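BH2092 protein (Bacillus halodurans, PDB 3NHV) is of unknown function but carries a rhodanese-like domain, a fold whose best-known members transfer sulfur from a donor such as thiosulfate to thiophilic acceptors such as cyanide. Local coordinates at residues G33-D38 against K67-E72. Numbering follows the deposited sequence.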
loop_
_atom_site.group_PDB
_atom_site.type_symbol
_atom_site.label_atom_id
_atom_site.label_comp_id
_atom_site.label_asym_id
_atom_site.label_seq_id
_atom_site.Cartn_x
_atom_site.Cartn_y
_atom_site.Cartn_z
ATOM N N GLY B 33 -20.570 14.732 -6.241
ATOM C CA GLY B 33 -20.048 15.199 -4.973
ATOM C C GLY B 33 -18.538 15.068 -4.862
ATOM O O GLY B 33 -17.967 15.375 -3.820
ATOM N N ILE B 34 -17.885 14.610 -5.924
ATOM C CA ILE B 34 -16.433 14.455 -5.904
ATOM C C ILE B 34 -15.766 15.101 -7.112
ATOM O O ILE B 34 -16.395 15.318 -8.145
ATOM C CB ILE B 34 -16.004 12.969 -5.884
ATOM C CG1 ILE B 34 -16.472 12.277 -7.162
ATOM C CG2 ILE B 34 -16.554 12.282 -4.646
ATOM C CD1 ILE B 34 -16.136 10.801 -7.232
ATOM N N ILE B 35 -14.483 15.401 -6.972
ATOM C CA ILE B 35 -13.715 15.993 -8.047
ATOM C C ILE B 35 -12.425 15.202 -8.154
ATOM O O ILE B 35 -11.521 15.358 -7.336
ATOM C CB ILE B 35 -13.371 17.471 -7.748
ATOM C CG1 ILE B 35 -14.649 18.249 -7.422
ATOM C CG2 ILE B 35 -12.670 18.094 -8.956
ATOM C CD1 ILE B 35 -14.414 19.706 -7.099
ATOM N N VAL B 36 -12.345 14.333 -9.151
ATOM C CA VAL B 36 -11.151 13.527 -9.334
ATOM C C VAL B 36 -10.026 14.375 -9.924
ATOM O O VAL B 36 -10.164 14.929 -11.015
ATOM C CB VAL B 36 -11.427 12.343 -10.274
ATOM C CG1 VAL B 36 -10.235 11.402 -10.270
ATOM C CG2 VAL B 36 -12.702 11.622 -9.841
ATOM N N VAL B 37 -8.913 14.464 -9.199
ATOM C CA VAL B 37 -7.757 15.246 -9.632
ATOM C C VAL B 37 -6.512 14.384 -9.861
ATOM O O VAL B 37 -6.024 13.718 -8.939
ATOM C CB VAL B 37 -7.393 16.337 -8.583
ATOM C CG1 VAL B 37 -6.230 17.192 -9.090
ATOM C CG2 VAL B 37 -8.597 17.203 -8.286
ATOM N N ASP B 38 -6.007 14.398 -11.094
ATOM C CA ASP B 38 -4.798 13.649 -11.451
ATOM C C ASP B 38 -3.648 14.574 -11.069
ATOM O O ASP B 38 -3.533 15.677 -11.597
ATOM C CB ASP B 38 -4.758 13.370 -12.956
ATOM C CG ASP B 38 -3.653 12.404 -13.346
ATOM O OD1 ASP B 38 -2.538 12.499 -12.788
ATOM O OD2 ASP B 38 -3.895 11.551 -14.227
ATOM N N LYS B 67 -8.959 27.731 -7.471
ATOM C CA LYS B 67 -9.971 28.763 -7.261
ATOM C C LYS B 67 -11.350 28.383 -7.802
ATOM O O LYS B 67 -12.372 28.646 -7.164
ATOM C CB LYS B 67 -9.514 30.086 -7.895
ATOM C CG LYS B 67 -9.371 30.050 -9.418
ATOM C CD LYS B 67 -8.988 31.425 -9.979
ATOM C CE LYS B 67 -9.220 31.500 -11.489
ATOM N NZ LYS B 67 -10.675 31.341 -11.847
ATOM N N ARG B 68 -11.386 27.752 -8.969
ATOM C CA ARG B 68 -12.665 27.385 -9.567
ATOM C C ARG B 68 -13.243 26.052 -9.070
ATOM O O ARG B 68 -14.189 25.529 -9.664
ATOM C CB ARG B 68 -12.538 27.347 -11.095
ATOM C CG ARG B 68 -11.855 26.097 -11.632
ATOM C CD ARG B 68 -10.333 26.115 -11.464
ATOM N NE ARG B 68 -9.734 24.834 -11.853
ATOM C CZ ARG B 68 -10.030 24.158 -12.968
ATOM N NH1 ARG B 68 -10.929 24.634 -13.828
ATOM N NH2 ARG B 68 -9.426 22.994 -13.224
ATOM N N LEU B 69 -12.677 25.501 -7.998
ATOM C CA LEU B 69 -13.156 24.227 -7.457
ATOM C C LEU B 69 -14.024 24.434 -6.229
ATOM O O LEU B 69 -13.645 25.151 -5.311
ATOM C CB LEU B 69 -11.980 23.320 -7.109
ATOM C CG LEU B 69 -11.069 22.991 -8.291
ATOM C CD1 LEU B 69 -9.961 22.040 -7.852
ATOM C CD2 LEU B 69 -11.890 22.371 -9.404
ATOM N N SER B 70 -15.189 23.798 -6.212
ATOM C CA SER B 70 -16.116 23.932 -5.092
ATOM C C SER B 70 -15.653 23.285 -3.781
ATOM O O SER B 70 -15.206 22.144 -3.763
ATOM C CB SER B 70 -17.479 23.361 -5.484
ATOM O OG SER B 70 -18.351 23.341 -4.366
ATOM N N LYS B 71 -15.776 24.029 -2.685
ATOM C CA LYS B 71 -15.397 23.541 -1.360
ATOM C C LYS B 71 -16.492 22.647 -0.790
ATOM O O LYS B 71 -16.313 22.031 0.260
ATOM C CB LYS B 71 -15.181 24.710 -0.391
ATOM C CG LYS B 71 -13.994 25.615 -0.700
ATOM C CD LYS B 71 -12.698 25.070 -0.136
ATOM C CE LYS B 71 -11.538 26.037 -0.367
ATOM N NZ LYS B 71 -11.741 27.372 0.278
ATOM N N GLU B 72 -17.633 22.588 -1.470
ATOM C CA GLU B 72 -18.742 21.768 -0.998
ATOM C C GLU B 72 -18.569 20.319 -1.412
ATOM O O GLU B 72 -19.204 19.425 -0.858
ATOM C CB GLU B 72 -20.069 22.284 -1.552
ATOM C CG GLU B 72 -20.521 23.610 -0.976
ATOM C CD GLU B 72 -20.434 23.650 0.542
ATOM O OE1 GLU B 72 -19.355 24.019 1.066
ATOM O OE2 GLU B 72 -21.436 23.301 1.214
#
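Ile35 meets the loop that runs up to strand 74-78 with the end of its side chain, whose CD1 methyl reaches Leu69 and Ser70. CD1 approaches Leu69 CD2 to 4.3 Å, and CG2, the other branch of the isoleucine, stands 4.4 Å from the same Leu69 CD2, so that one leucine methyl faces both arms of the fork. Ser70 offers backbone rather than side chain: its carbonyl O lies 4.2 Å from Ile35 CD1, a plain van der Waals approach. With CD1 anti to CA about the CB-CG1 bond (chi2 179°), the longer arm of the isoleucine is extended toward the loop, across a backbone separation of 8.3 Å between the CA atoms of Ile35 and Leu69. Leu69 CD1 leans in the direction of Val37 but stays 5.0 Å from Val37 CG2, so Ile35 alone of the strand touches the loop.

The strand belongs to the parallel sheet of the rhodanese-like domain, with order 1-5-4-2-3, in which strand 34-38 lies between 74-78 and 54-55. Alternation along it sends Ile35 and Val37 to the face approached by the 67-72 loop, while Ile34 and Val36 turn to helix 20-28 on the opposite face. Ile54 of the neighbouring strand touches both Ile35 and Leu69, widening the apolar patch.

Backbone hydrogen bonds from Ile35 to Val74 and Ile76 fix the strand against the one that this loop enters. Within the loop, Ser70 OG accepts a hydrogen bond from the backbone N of Glu72 (3.1 Å, N-H...O angle 153°), an ST turn that bends the chain just beyond the isoleucine contact. Farther out, Lys71 points away from the strand and makes a cation-pi contact with Phe99, and Arg68 NE is hydrogen-bonded to the carbonyl O of Thr65.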